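Local coordinates for protein aspartyl-tRNA synthetase 2 (Thermus thermophilus, PDB 1N9W) that attaches L-aspartate, activated by ATP, to both tRNA(Asp) and tRNA(Asn), and so acts as a non-discriminating class II aspartyl-tRNA synthetase, at residues Gln14-Leu19 with Gly63-Asn68; Gly20-Arg25 with Gln32-Arg37; Val42-Thr47 with Gly74-Ala79. One frame throughout, in Å; residues are numbered along the deposited sequence.

Contact 1 of 3, residues Gln14-Leu19 with Gly63-Asn68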
ATOM      1  N   GLN B  14     -21.697 -31.831   9.147  1.00 35.29           N
ATOM      2  CA  GLN B  14     -21.752 -31.774   7.689  1.00 37.13           C
ATOM      3  C   GLN B  14     -20.464 -32.236   7.024  1.00 36.72           C
ATOM      4  O   GLN B  14     -19.441 -32.440   7.681  1.00 36.81           O
ATOM      5  CB  GLN B  14     -22.072 -30.349   7.251  1.00 38.72           C
ATOM      6  CG  GLN B  14     -23.395 -29.860   7.796  1.00 44.79           C
ATOM      7  CD  GLN B  14     -23.569 -28.364   7.665  1.00 46.37           C
ATOM      8  OE1 GLN B  14     -23.517 -27.811   6.569  1.00 47.75           O
ATOM      9  NE2 GLN B  14     -23.781 -27.698   8.794  1.00 50.16           N
ATOM     10  N   GLU B  15     -20.534 -32.403   5.711  1.00 35.60           N
ATOM     11  CA  GLU B  15     -19.396 -32.815   4.926  1.00 35.94           C
ATOM     12  C   GLU B  15     -18.796 -31.520   4.394  1.00 34.92           C
ATOM     13  O   GLU B  15     -19.513 -30.689   3.832  1.00 35.67           O
ATOM     14  CB  GLU B  15     -19.841 -33.694   3.753  1.00 39.21           C
ATOM     15  CG  GLU B  15     -18.820 -34.737   3.327  1.00 46.30           C
ATOM     16  CD  GLU B  15     -19.031 -36.072   4.029  1.00 51.47           C
ATOM     17  OE1 GLU B  15     -19.953 -36.823   3.626  1.00 53.94           O
ATOM     18  OE2 GLU B  15     -18.292 -36.373   4.998  1.00 53.16           O
ATOM     19  N   VAL B  16     -17.497 -31.323   4.598  1.00 31.33           N
ATOM     20  CA  VAL B  16     -16.840 -30.114   4.112  1.00 28.24           C
ATOM     21  C   VAL B  16     -15.593 -30.464   3.304  1.00 28.20           C
ATOM     22  O   VAL B  16     -15.143 -31.620   3.279  1.00 25.83           O
ATOM     23  CB  VAL B  16     -16.427 -29.168   5.279  1.00 27.45           C
ATOM     24  CG1 VAL B  16     -17.625 -28.866   6.161  1.00 25.66           C
ATOM     25  CG2 VAL B  16     -15.294 -29.778   6.091  1.00 25.42           C
ATOM     26  N   GLU B  17     -15.050 -29.467   2.619  1.00 27.82           N
ATOM     27  CA  GLU B  17     -13.841 -29.667   1.827  1.00 28.83           C
ATOM     28  C   GLU B  17     -12.769 -28.741   2.376  1.00 27.08           C
ATOM     29  O   GLU B  17     -13.019 -27.561   2.588  1.00 27.58           O
ATOM     30  CB  GLU B  17     -14.102 -29.345   0.356  1.00 29.59           C
ATOM     31  CG  GLU B  17     -12.964 -29.782  -0.549  1.00 35.91           C
ATOM     32  CD  GLU B  17     -13.263 -29.607  -2.025  1.00 38.72           C
ATOM     33  OE1 GLU B  17     -13.058 -28.480  -2.545  1.00 37.52           O
ATOM     34  OE2 GLU B  17     -13.719 -30.595  -2.658  1.00 39.18           O
ATOM     35  N   LEU B  18     -11.584 -29.279   2.634  1.00 25.38           N
ATOM     36  CA  LEU B  18     -10.489 -28.467   3.170  1.00 22.43           C
ATOM     37  C   LEU B  18      -9.343 -28.419   2.158  1.00 21.33           C
ATOM     38  O   LEU B  18      -9.172 -29.343   1.358  1.00 18.30           O
ATOM     39  CB  LEU B  18      -9.975 -29.082   4.480  1.00 21.83           C
ATOM     40  CG  LEU B  18     -10.975 -29.310   5.637  1.00 23.70           C
ATOM     41  CD1 LEU B  18     -10.416 -30.322   6.601  1.00 24.01           C
ATOM     42  CD2 LEU B  18     -11.266 -27.994   6.335  1.00 24.37           C
ATOM     43  N   LEU B  19      -8.588 -27.325   2.175  1.00 20.29           N
ATOM     44  CA  LEU B  19      -7.414 -27.167   1.313  1.00 20.19           C
ATOM     45  C   LEU B  19      -6.349 -26.635   2.258  1.00 20.17           C
ATOM     46  O   LEU B  19      -6.618 -25.730   3.046  1.00 21.18           O
ATOM     47  CB  LEU B  19      -7.658 -26.155   0.184  1.00 19.19           C
ATOM     48  CG  LEU B  19      -8.747 -26.539  -0.840  1.00 22.28           C
ATOM     49  CD1 LEU B  19      -8.954 -25.397  -1.837  1.00 19.19           C
ATOM     50  CD2 LEU B  19      -8.336 -27.825  -1.556  1.00 17.98           C
ATOM     51  N   GLY B  63     -14.498 -34.426   4.059  1.00 23.71           N
ATOM     52  CA  GLY B  63     -14.930 -35.220   5.191  1.00 23.68           C
ATOM     53  C   GLY B  63     -15.964 -34.617   6.118  1.00 23.33           C
ATOM     54  O   GLY B  63     -16.400 -33.479   5.934  1.00 21.22           O
ATOM     55  N   LEU B  64     -16.338 -35.403   7.128  1.00 23.40           N
ATOM     56  CA  LEU B  64     -17.348 -35.024   8.117  1.00 24.55           C
ATOM     57  C   LEU B  64     -16.787 -34.302   9.342  1.00 24.41           C
ATOM     58  O   LEU B  64     -15.852 -34.788   9.984  1.00 23.81           O
ATOM     59  CB  LEU B  64     -18.087 -36.289   8.580  1.00 25.33           C
ATOM     60  CG  LEU B  64     -19.192 -36.139   9.625  1.00 27.70           C
ATOM     61  CD1 LEU B  64     -20.415 -35.528   8.954  1.00 26.79           C
ATOM     62  CD2 LEU B  64     -19.534 -37.506  10.232  1.00 28.72           C
ATOM     63  N   VAL B  65     -17.362 -33.145   9.659  1.00 24.68           N
ATOM     64  CA  VAL B  65     -16.943 -32.370  10.825  1.00 24.07           C
ATOM     65  C   VAL B  65     -17.562 -33.001  12.069  1.00 27.46           C
ATOM     66  O   VAL B  65     -18.787 -33.078  12.207  1.00 28.30           O
ATOM     67  CB  VAL B  65     -17.394 -30.886  10.714  1.00 22.43           C
ATOM     68  CG1 VAL B  65     -16.896 -30.073  11.924  1.00 20.96           C
ATOM     69  CG2 VAL B  65     -16.849 -30.278   9.412  1.00 23.71           C
ATOM     70  N   VAL B  66     -16.700 -33.458  12.970  1.00 28.88           N
ATOM     71  CA  VAL B  66     -17.122 -34.105  14.203  1.00 28.64           C
ATOM     72  C   VAL B  66     -16.537 -33.408  15.428  1.00 29.70           C
ATOM     73  O   VAL B  66     -15.369 -33.007  15.444  1.00 28.95           O
ATOM     74  CB  VAL B  66     -16.700 -35.589  14.196  1.00 31.21           C
ATOM     75  CG1 VAL B  66     -17.060 -36.252  15.517  1.00 32.09           C
ATOM     76  CG2 VAL B  66     -17.386 -36.305  13.038  1.00 29.84           C
ATOM     77  N   GLU B  67     -17.375 -33.261  16.446  1.00 27.83           N
ATOM     78  CA  GLU B  67     -17.000 -32.623  17.694  1.00 29.57           C
ATOM     79  C   GLU B  67     -15.924 -33.435  18.412  1.00 28.51           C
ATOM     80  O   GLU B  67     -15.987 -34.659  18.432  1.00 26.82           O
ATOM     81  CB  GLU B  67     -18.234 -32.511  18.595  1.00 32.05           C
ATOM     82  CG  GLU B  67     -18.126 -31.427  19.641  1.00 34.85           C
ATOM     83  CD  GLU B  67     -19.299 -31.432  20.625  1.00 37.44           C
ATOM     84  OE1 GLU B  67     -20.420 -31.834  20.226  1.00 35.51           O
ATOM     85  OE2 GLU B  67     -19.089 -31.006  21.779  1.00 38.33           O
ATOM     86  N   ASN B  68     -14.944 -32.755  18.993  1.00 25.89           N
ATOM     87  CA  ASN B  68     -13.874 -33.447  19.704  1.00 27.19           C
ATOM     88  C   ASN B  68     -13.008 -32.449  20.458  1.00 27.67           C
ATOM     89  O   ASN B  68     -12.038 -31.908  19.915  1.00 26.40           O
ATOM     90  CB  ASN B  68     -13.021 -34.265  18.733  1.00 25.63           C
ATOM     91  CG  ASN B  68     -11.990 -35.114  19.446  1.00 28.56           C
ATOM     92  OD1 ASN B  68     -11.817 -35.011  20.662  1.00 30.96           O
ATOM     93  ND2 ASN B  68     -11.288 -35.957  18.688  1.00 26.24           N
TER

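Contact 2 of 3, residues Gly20-Arg25 with Gln32-Arg37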
ATOM      1  N   GLY B  20      -5.155 -27.218   2.215  1.00 22.30           N
ATOM      2  CA  GLY B  20      -4.090 -26.759   3.098  1.00 21.17           C
ATOM      3  C   GLY B  20      -2.829 -27.589   2.970  1.00 20.85           C
ATOM      4  O   GLY B  20      -2.620 -28.246   1.951  1.00 22.36           O
ATOM      5  N   PHE B  21      -1.982 -27.551   3.993  1.00 20.58           N
ATOM      6  CA  PHE B  21      -0.730 -28.311   3.989  1.00 20.66           C
ATOM      7  C   PHE B  21      -0.652 -29.249   5.175  1.00 20.43           C
ATOM      8  O   PHE B  21      -1.113 -28.917   6.266  1.00 21.25           O
ATOM      9  CB  PHE B  21       0.482 -27.378   4.052  1.00 19.83           C
ATOM     10  CG  PHE B  21       0.541 -26.385   2.936  1.00 20.50           C
ATOM     11  CD1 PHE B  21      -0.174 -25.191   3.009  1.00 20.32           C
ATOM     12  CD2 PHE B  21       1.297 -26.649   1.798  1.00 19.04           C
ATOM     13  CE1 PHE B  21      -0.128 -24.278   1.970  1.00 21.15           C
ATOM     14  CE2 PHE B  21       1.344 -25.738   0.752  1.00 18.70           C
ATOM     15  CZ  PHE B  21       0.632 -24.548   0.831  1.00 18.84           C
ATOM     16  N   LEU B  22      -0.046 -30.412   4.970  1.00 20.32           N
ATOM     17  CA  LEU B  22       0.095 -31.382   6.048  1.00 22.38           C
ATOM     18  C   LEU B  22       1.090 -30.877   7.111  1.00 23.89           C
ATOM     19  O   LEU B  22       2.304 -30.942   6.917  1.00 24.69           O
ATOM     20  CB  LEU B  22       0.563 -32.715   5.460  1.00 19.92           C
ATOM     21  CG  LEU B  22       0.720 -33.930   6.385  1.00 21.68           C
ATOM     22  CD1 LEU B  22      -0.590 -34.245   7.105  1.00 18.94           C
ATOM     23  CD2 LEU B  22       1.167 -35.114   5.532  1.00 20.17           C
ATOM     24  N   HIS B  23       0.569 -30.382   8.230  1.00 24.69           N
ATOM     25  CA  HIS B  23       1.415 -29.866   9.308  1.00 26.57           C
ATOM     26  C   HIS B  23       2.231 -31.030   9.897  1.00 26.90           C
ATOM     27  O   HIS B  23       3.444 -30.923  10.039  1.00 26.82           O
ATOM     28  CB  HIS B  23       0.552 -29.207  10.387  1.00 27.21           C
ATOM     29  CG  HIS B  23       1.286 -28.208  11.225  1.00 30.06           C
ATOM     30  ND1 HIS B  23       1.720 -26.998  10.731  1.00 32.16           N
ATOM     31  CD2 HIS B  23       1.678 -28.250  12.520  1.00 31.14           C
ATOM     32  CE1 HIS B  23       2.352 -26.339  11.687  1.00 32.27           C
ATOM     33  NE2 HIS B  23       2.342 -27.078  12.780  1.00 32.08           N
ATOM     34  N   TRP B  24       1.556 -32.123  10.255  1.00 29.01           N
ATOM     35  CA  TRP B  24       2.210 -33.335  10.747  1.00 29.97           C
ATOM     36  C   TRP B  24       1.291 -34.530  10.582  1.00 29.09           C
ATOM     37  O   TRP B  24       0.109 -34.392  10.242  1.00 25.80           O
ATOM     38  CB  TRP B  24       2.707 -33.242  12.212  1.00 35.98           C
ATOM     39  CG  TRP B  24       1.696 -32.906  13.264  1.00 43.90           C
ATOM     40  CD1 TRP B  24       1.644 -31.754  13.994  1.00 46.84           C
ATOM     41  CD2 TRP B  24       0.591 -33.712  13.709  1.00 46.91           C
ATOM     42  NE1 TRP B  24       0.579 -31.786  14.865  1.00 50.28           N
ATOM     43  CE2 TRP B  24      -0.084 -32.974  14.711  1.00 50.37           C
ATOM     44  CE3 TRP B  24       0.111 -34.979  13.362  1.00 47.63           C
ATOM     45  CZ2 TRP B  24      -1.223 -33.463  15.362  1.00 50.85           C
ATOM     46  CZ3 TRP B  24      -1.025 -35.465  14.014  1.00 49.72           C
ATOM     47  CH2 TRP B  24      -1.675 -34.708  15.003  1.00 50.72           C
ATOM     48  N   ARG B  25       1.849 -35.710  10.816  1.00 27.03           N
ATOM     49  CA  ARG B  25       1.113 -36.953  10.675  1.00 28.60           C
ATOM     50  C   ARG B  25       1.533 -37.935  11.767  1.00 29.06           C
ATOM     51  O   ARG B  25       2.637 -37.859  12.301  1.00 28.83           O
ATOM     52  CB  ARG B  25       1.408 -37.553   9.288  1.00 28.91           C
ATOM     53  CG  ARG B  25       2.909 -37.811   9.055  1.00 28.64           C
ATOM     54  CD  ARG B  25       3.283 -38.293   7.648  1.00 27.71           C
ATOM     55  NE  ARG B  25       4.683 -38.728   7.632  1.00 28.91           N
ATOM     56  CZ  ARG B  25       5.289 -39.352   6.624  1.00 28.10           C
ATOM     57  NH1 ARG B  25       4.637 -39.634   5.502  1.00 27.38           N
ATOM     58  NH2 ARG B  25       6.562 -39.709   6.753  1.00 29.96           N
ATOM     59  N   GLN B  32      -5.156 -43.090  11.004  1.00 29.11           N
ATOM     60  CA  GLN B  32      -4.044 -42.179  10.809  1.00 26.54           C
ATOM     61  C   GLN B  32      -4.519 -40.788  11.172  1.00 25.82           C
ATOM     62  O   GLN B  32      -5.614 -40.368  10.799  1.00 26.12           O
ATOM     63  CB  GLN B  32      -3.561 -42.245   9.354  1.00 24.34           C
ATOM     64  CG  GLN B  32      -3.044 -43.632   8.980  1.00 23.76           C
ATOM     65  CD  GLN B  32      -2.936 -43.871   7.479  1.00 26.06           C
ATOM     66  OE1 GLN B  32      -3.858 -43.575   6.715  1.00 24.25           O
ATOM     67  NE2 GLN B  32      -1.814 -44.442   7.054  1.00 25.04           N
ATOM     68  N   PHE B  33      -3.697 -40.083  11.931  1.00 25.90           N
ATOM     69  CA  PHE B  33      -4.032 -38.747  12.363  1.00 27.43           C
ATOM     70  C   PHE B  33      -3.191 -37.753  11.587  1.00 28.38           C
ATOM     71  O   PHE B  33      -1.970 -37.893  11.489  1.00 29.34           O
ATOM     72  CB  PHE B  33      -3.772 -38.606  13.869  1.00 28.06           C
ATOM     73  CG  PHE B  33      -4.764 -39.342  14.725  1.00 31.17           C
ATOM     74  CD1 PHE B  33      -6.009 -38.782  15.001  1.00 31.42           C
ATOM     75  CD2 PHE B  33      -4.462 -40.601  15.248  1.00 32.50           C
ATOM     76  CE1 PHE B  33      -6.940 -39.452  15.786  1.00 33.05           C
ATOM     77  CE2 PHE B  33      -5.388 -41.284  16.037  1.00 35.03           C
ATOM     78  CZ  PHE B  33      -6.637 -40.707  16.308  1.00 34.07           C
ATOM     79  N   LEU B  34      -3.856 -36.760  11.008  1.00 28.74           N
ATOM     80  CA  LEU B  34      -3.170 -35.731  10.243  1.00 27.59           C
ATOM     81  C   LEU B  34      -3.555 -34.402  10.835  1.00 27.07           C
ATOM     82  O   LEU B  34      -4.626 -34.252  11.425  1.00 30.66           O
ATOM     83  CB  LEU B  34      -3.604 -35.763   8.779  1.00 25.41           C
ATOM     84  CG  LEU B  34      -3.494 -37.099   8.050  1.00 28.13           C
ATOM     85  CD1 LEU B  34      -4.084 -36.942   6.664  1.00 26.86           C
ATOM     86  CD2 LEU B  34      -2.041 -37.548   7.982  1.00 27.22           C
ATOM     87  N   LEU B  35      -2.672 -33.437  10.698  1.00 25.21           N
ATOM     88  CA  LEU B  35      -2.956 -32.108  11.180  1.00 25.34           C
ATOM     89  C   LEU B  35      -2.853 -31.290   9.901  1.00 23.47           C
ATOM     90  O   LEU B  35      -1.788 -31.246   9.291  1.00 23.05           O
ATOM     91  CB  LEU B  35      -1.893 -31.668  12.180  1.00 27.05           C
ATOM     92  CG  LEU B  35      -2.390 -30.543  13.064  1.00 32.34           C
ATOM     93  CD1 LEU B  35      -3.329 -31.118  14.122  1.00 31.80           C
ATOM     94  CD2 LEU B  35      -1.210 -29.827  13.715  1.00 33.50           C
ATOM     95  N   LEU B  36      -3.958 -30.691   9.468  1.00 20.90           N
ATOM     96  CA  LEU B  36      -3.963 -29.894   8.245  1.00 19.96           C
ATOM     97  C   LEU B  36      -4.029 -28.433   8.612  1.00 19.16           C
ATOM     98  O   LEU B  36      -4.823 -28.053   9.473  1.00 21.10           O
ATOM     99  CB  LEU B  36      -5.178 -30.245   7.366  1.00 17.80           C
ATOM    100  CG  LEU B  36      -5.333 -29.512   6.024  1.00 18.63           C
ATOM    101  CD1 LEU B  36      -6.121 -30.383   5.023  1.00 18.17           C
ATOM    102  CD2 LEU B  36      -6.025 -28.163   6.225  1.00 19.31           C
ATOM    103  N   ARG B  37      -3.200 -27.598   7.999  1.00 20.86           N
ATOM    104  CA  ARG B  37      -3.319 -26.186   8.330  1.00 20.60           C
ATOM    105  C   ARG B  37      -3.523 -25.315   7.111  1.00 19.46           C
ATOM    106  O   ARG B  37      -2.869 -25.493   6.082  1.00 19.13           O
ATOM    107  CB  ARG B  37      -2.107 -25.674   9.113  1.00 21.97           C
ATOM    108  CG  ARG B  37      -0.893 -25.520   8.290  1.00 20.90           C
ATOM    109  CD  ARG B  37       0.087 -24.430   8.727  1.00 21.33           C
ATOM    110  NE  ARG B  37       0.929 -24.351   7.527  1.00 20.90           N
ATOM    111  CZ  ARG B  37       1.972 -25.136   7.282  1.00 18.08           C
ATOM    112  NH1 ARG B  37       2.384 -26.035   8.177  1.00 14.85           N
ATOM    113  NH2 ARG B  37       2.485 -25.141   6.067  1.00 18.78           N
TER

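Contact 3 of 3, residues Val42-Thr47 with Gly74-Ala79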
ATOM      1  N   VAL B  42      -5.164 -24.680  12.159  1.00 20.94           N
ATOM      2  CA  VAL B  42      -4.918 -26.108  11.993  1.00 22.19           C
ATOM      3  C   VAL B  42      -6.101 -26.950  12.457  1.00 20.57           C
ATOM      4  O   VAL B  42      -6.805 -26.600  13.406  1.00 21.44           O
ATOM      5  CB  VAL B  42      -3.651 -26.594  12.770  1.00 23.35           C
ATOM      6  CG1 VAL B  42      -2.419 -25.809  12.320  1.00 22.37           C
ATOM      7  CG2 VAL B  42      -3.859 -26.442  14.276  1.00 26.08           C
ATOM      8  N   VAL B  43      -6.314 -28.060  11.769  1.00 17.65           N
ATOM      9  CA  VAL B  43      -7.387 -28.966  12.118  1.00 17.46           C
ATOM     10  C   VAL B  43      -6.922 -30.420  12.012  1.00 17.69           C
ATOM     11  O   VAL B  43      -6.138 -30.779  11.121  1.00 18.49           O
ATOM     12  CB  VAL B  43      -8.631 -28.756  11.214  1.00 17.88           C
ATOM     13  CG1 VAL B  43      -8.315 -29.133   9.757  1.00 17.46           C
ATOM     14  CG2 VAL B  43      -9.791 -29.578  11.742  1.00 18.24           C
ATOM     15  N   GLN B  44      -7.395 -31.248  12.940  1.00 16.54           N
ATOM     16  CA  GLN B  44      -7.060 -32.661  12.954  1.00 15.90           C
ATOM     17  C   GLN B  44      -7.935 -33.344  11.910  1.00 17.55           C
ATOM     18  O   GLN B  44      -9.132 -33.060  11.792  1.00 16.37           O
ATOM     19  CB  GLN B  44      -7.330 -33.283  14.344  1.00 18.53           C
ATOM     20  CG  GLN B  44      -6.921 -34.772  14.455  1.00 17.51           C
ATOM     21  CD  GLN B  44      -7.006 -35.347  15.874  1.00 24.82           C
ATOM     22  OE1 GLN B  44      -8.064 -35.827  16.318  1.00 22.07           O
ATOM     23  NE2 GLN B  44      -5.882 -35.301  16.592  1.00 23.03           N
ATOM     24  N   VAL B  45      -7.326 -34.221  11.127  1.00 17.60           N
ATOM     25  CA  VAL B  45      -8.053 -34.947  10.097  1.00 18.88           C
ATOM     26  C   VAL B  45      -7.806 -36.397  10.437  1.00 20.26           C
ATOM     27  O   VAL B  45      -6.679 -36.783  10.752  1.00 20.38           O
ATOM     28  CB  VAL B  45      -7.518 -34.617   8.678  1.00 19.42           C
ATOM     29  CG1 VAL B  45      -8.112 -35.563   7.651  1.00 18.95           C
ATOM     30  CG2 VAL B  45      -7.882 -33.186   8.316  1.00 19.27           C
ATOM     31  N   VAL B  46      -8.867 -37.196  10.417  1.00 19.84           N
ATOM     32  CA  VAL B  46      -8.735 -38.604  10.727  1.00 20.10           C
ATOM     33  C   VAL B  46      -9.013 -39.442   9.493  1.00 20.10           C
ATOM     34  O   VAL B  46     -10.053 -39.306   8.845  1.00 18.79           O
ATOM     35  CB  VAL B  46      -9.706 -39.037  11.874  1.00 21.49           C
ATOM     36  CG1 VAL B  46      -9.481 -40.505  12.213  1.00 19.15           C
ATOM     37  CG2 VAL B  46      -9.478 -38.181  13.113  1.00 21.89           C
ATOM     38  N   THR B  47      -8.064 -40.302   9.161  1.00 20.93           N
ATOM     39  CA  THR B  47      -8.203 -41.179   8.023  1.00 20.33           C
ATOM     40  C   THR B  47      -7.583 -42.526   8.421  1.00 22.36           C
ATOM     41  O   THR B  47      -7.461 -42.812   9.617  1.00 20.80           O
ATOM     42  CB  THR B  47      -7.501 -40.543   6.774  1.00 22.39           C
ATOM     43  OG1 THR B  47      -7.778 -41.334   5.608  1.00 22.98           O
ATOM     44  CG2 THR B  47      -5.998 -40.435   6.977  1.00 18.30           C
ATOM     45  N   GLY B  74     -11.242 -27.962  19.243  1.00 31.03           N
ATOM     46  CA  GLY B  74     -12.367 -28.782  19.679  1.00 31.58           C
ATOM     47  C   GLY B  74     -13.122 -29.473  18.565  1.00 31.36           C
ATOM     48  O   GLY B  74     -14.216 -30.005  18.774  1.00 30.11           O
ATOM     49  N   LEU B  75     -12.511 -29.472  17.383  1.00 32.04           N
ATOM     50  CA  LEU B  75     -13.079 -30.066  16.168  1.00 30.96           C
ATOM     51  C   LEU B  75     -12.201 -31.128  15.531  1.00 28.69           C
ATOM     52  O   LEU B  75     -11.016 -31.238  15.824  1.00 29.74           O
ATOM     53  CB  LEU B  75     -13.302 -28.991  15.100  1.00 34.68           C
ATOM     54  CG  LEU B  75     -14.685 -28.389  14.999  1.00 34.94           C
ATOM     55  CD1 LEU B  75     -15.685 -29.503  15.216  1.00 37.46           C
ATOM     56  CD2 LEU B  75     -14.860 -27.303  16.020  1.00 37.56           C
ATOM     57  N   GLU B  76     -12.795 -31.862  14.604  1.00 25.05           N
ATOM     58  CA  GLU B  76     -12.096 -32.907  13.903  1.00 25.54           C
ATOM     59  C   GLU B  76     -12.804 -33.185  12.573  1.00 25.14           C
ATOM     60  O   GLU B  76     -14.014 -32.991  12.453  1.00 25.07           O
ATOM     61  CB  GLU B  76     -12.062 -34.147  14.805  1.00 25.71           C
ATOM     62  CG  GLU B  76     -12.113 -35.483  14.122  1.00 24.60           C
ATOM     63  CD  GLU B  76     -11.950 -36.641  15.127  1.00 24.72           C
ATOM     64  OE1 GLU B  76     -11.052 -36.555  15.984  1.00 24.55           O
ATOM     65  OE2 GLU B  76     -12.694 -37.620  15.036  1.00 21.74           O
ATOM     66  N   VAL B  77     -12.049 -33.582  11.554  1.00 24.11           N
ATOM     67  CA  VAL B  77     -12.680 -33.917  10.288  1.00 23.70           C
ATOM     68  C   VAL B  77     -12.358 -35.368   9.971  1.00 23.97           C
ATOM     69  O   VAL B  77     -11.190 -35.735   9.840  1.00 25.14           O
ATOM     70  CB  VAL B  77     -12.186 -33.041   9.112  1.00 23.39           C
ATOM     71  CG1 VAL B  77     -12.778 -33.569   7.807  1.00 24.12           C
ATOM     72  CG2 VAL B  77     -12.592 -31.590   9.306  1.00 23.16           C
ATOM     73  N   GLN B  78     -13.387 -36.199   9.868  1.00 24.26           N
ATOM     74  CA  GLN B  78     -13.180 -37.600   9.535  1.00 26.08           C
ATOM     75  C   GLN B  78     -13.188 -37.671   8.002  1.00 26.22           C
ATOM     76  O   GLN B  78     -14.227 -37.529   7.362  1.00 25.88           O
ATOM     77  CB  GLN B  78     -14.285 -38.455  10.194  1.00 26.11           C
ATOM     78  CG  GLN B  78     -13.907 -38.950  11.627  1.00 28.88           C
ATOM     79  CD  GLN B  78     -15.096 -39.144  12.584  1.00 31.34           C
ATOM     80  OE1 GLN B  78     -16.083 -39.795  12.247  1.00 31.18           O
ATOM     81  NE2 GLN B  78     -14.989 -38.584  13.788  1.00 27.20           N
ATOM     82  N   ALA B  79     -12.005 -37.866   7.423  1.00 25.84           N
ATOM     83  CA  ALA B  79     -11.842 -37.901   5.973  1.00 27.23           C
ATOM     84  C   ALA B  79     -12.541 -39.022   5.214  1.00 28.56           C
ATOM     85  O   ALA B  79     -12.452 -40.195   5.576  1.00 28.18           O
ATOM     86  CB  ALA B  79     -10.352 -37.904   5.627  1.00 26.68           C
TER
HETATM   87  O   HOH W   1      -8.698 -30.233  15.324  1.00 21.75           O
HETATM   88  O   HOH W   2     -10.211 -41.622   4.724  1.00 48.91           O

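Contact 1 of 3, residues Gln14-Leu19 with Gly63-Asn68
Strands 15-19 and 63-67 meet as antiparallel neighbours in the OB-fold barrel, with E15 opposite L64 and V16 opposite G63. The short segments' N-to-C directions stand at 107°, well short of straight antiparallel, in keeping with strands coiling round a barrel, and only two residue pairs form. V16 and G63 form the hydrogen-bonded pair: V16 N donates to G63 O at 2.8 Å, and G63 N returns a bond to V16 O. A third bond, V65 N to Q14 O at 3.0 Å, extends the pairing. CB and CG of E15 pass the G63 carbonyl oxygen, CG at 3.8 Å from G63 O. The chain then bends at chi2 (92°), which folds CD back over the G63 carbonyl carbon. OE2 ends near the backbone of L64, 3.6 Å from L64 CB. This exposed chain also touches K80, where an acidic residue is at home. On the face carrying V16, a buried apolar pair forms. V65 holds CG1 anti to its backbone N (chi1 -178°), which puts CG2 beside that N and against V16. The two valines cross at about a right angle, V65 CG2 sitting 3.6 Å from V16 CG1 and 3.7 Å from V16 CG2.

Contact 2 of 3, residues Gly20-Arg25 with Gln32-Arg37
H23 carries its ring anti to the backbone N (chi1 -157°), whereas W24 places CG between its backbone N and carbonyl carbon (chi1 57°); both rings are thereby brought to L35. The two residues face this one leucine in a classic beta bulge, within the antiparallel hairpin of the OB fold. H23 N donates to L35 O at 2.7 Å, and L35 N to W24 O. L35 lays its CB over the centre of the indole five-membered ring, 3.5 Å from the centroid, a CH-pi contact. At the edge of the same indole, CZ3 approaches F33 O. A broad flat ring suits this place because it can roof a leucine and still reach F33, two residues back along the strand. A serine in place of W24 would probably deprive L35 CB of its aromatic cover and open a gap beside F33. W24 also makes a cation-pi contact with R26, which interacts with tRNA, so the bulge lies beside the tRNA-binding surface.

Farther along, R37 gives NH1 to H23 ND1 at 2.8 Å. The histidine nitrogen lies in the guanidinium plane, although the donor is tilted out of the imidazole plane; the two planes stand 80° apart. R37 NH2 also makes a salt bridge to E56, so the buried charge has an acidic mate, and one guanidinium face rests on F21 CB, 3.6 Å from NH2. On the other side of the sheet, L22 CD1 meets L34 CD2 at 3.7 Å. G20, without a side chain, passes close to L36 CD2 and the R37 carbonyl, with little space for a CB.

F21 meets F223 of the second subunit edge to face. Strand 32-37 is flanked on its other edge by strand 41-47, while L22 and L36 pack on strand 58-67.

Contact 3 of 3, residues Val42-Thr47 with Gly74-Ala79
The E76 carboxylate and the Q44 side-chain amide lie side by side, pointing the same way, with their planes 38° apart. V46 CG2 lies over one face of the E76 carboxylate, 3.5 Å from E76 CD, while the polar partners come to its oxygens. E76 OE2 receives Q78 NE2 at 2.8 Å through its anti lone pair, the one turned away from OE1; E76 OE1 takes a bond from N68 ND2. Gripped through both oxygens, the carboxylate is probably held against rotation. Q44, E76 and N68 are all sites of tRNA interaction, so polar residues suit this face of the OB fold.

Beneath them the two strands run parallel, with V45 opposite V77 and V46 opposite Q78. The backbone bonds alternate: V77 N to Q44 O, V46 N to V77 O, then A79 N to V46 O. At the start a water bridges Q44 N and L75 O, and at the far end another joins T47 OG1 to A79 O at 2.8 Å from the latter. The side chains of V45 and V77 lie on the opposite face, where V45 CG1 meets A79 CB at 3.8 Å and V43 CG2 meets V77 CG2 at 4.2 Å; small apolar residues suit this inward face, meeting at ordinary van der Waals distance.

Strand 42-47 is paired on its other edge with strand 31-38, and strand 75-79 with strand 58-67. V43 and V77 both pack on L18 of strand 15-28.

All three contacts belong to the OB-fold domain. Contacts 1 and 2 share strand 15-28, which pairs near its start with 63-68 and farther on with 32-37; contact 3 is the parallel pairing, bonded to contact 2 through L34 and V45 and to contact 1 through V66 and E76. Contact 2 is the most buried and extensive, and combines aromatic and leucine packing with a buried arginine. Contacts 1 and 3 are only partly buried: contact 1 is mostly backbone pairing with one valine pair, whereas contact 3 has valines on one face and polar tRNA-interacting side chains on the other. N68 of contact 1 joins that polar face.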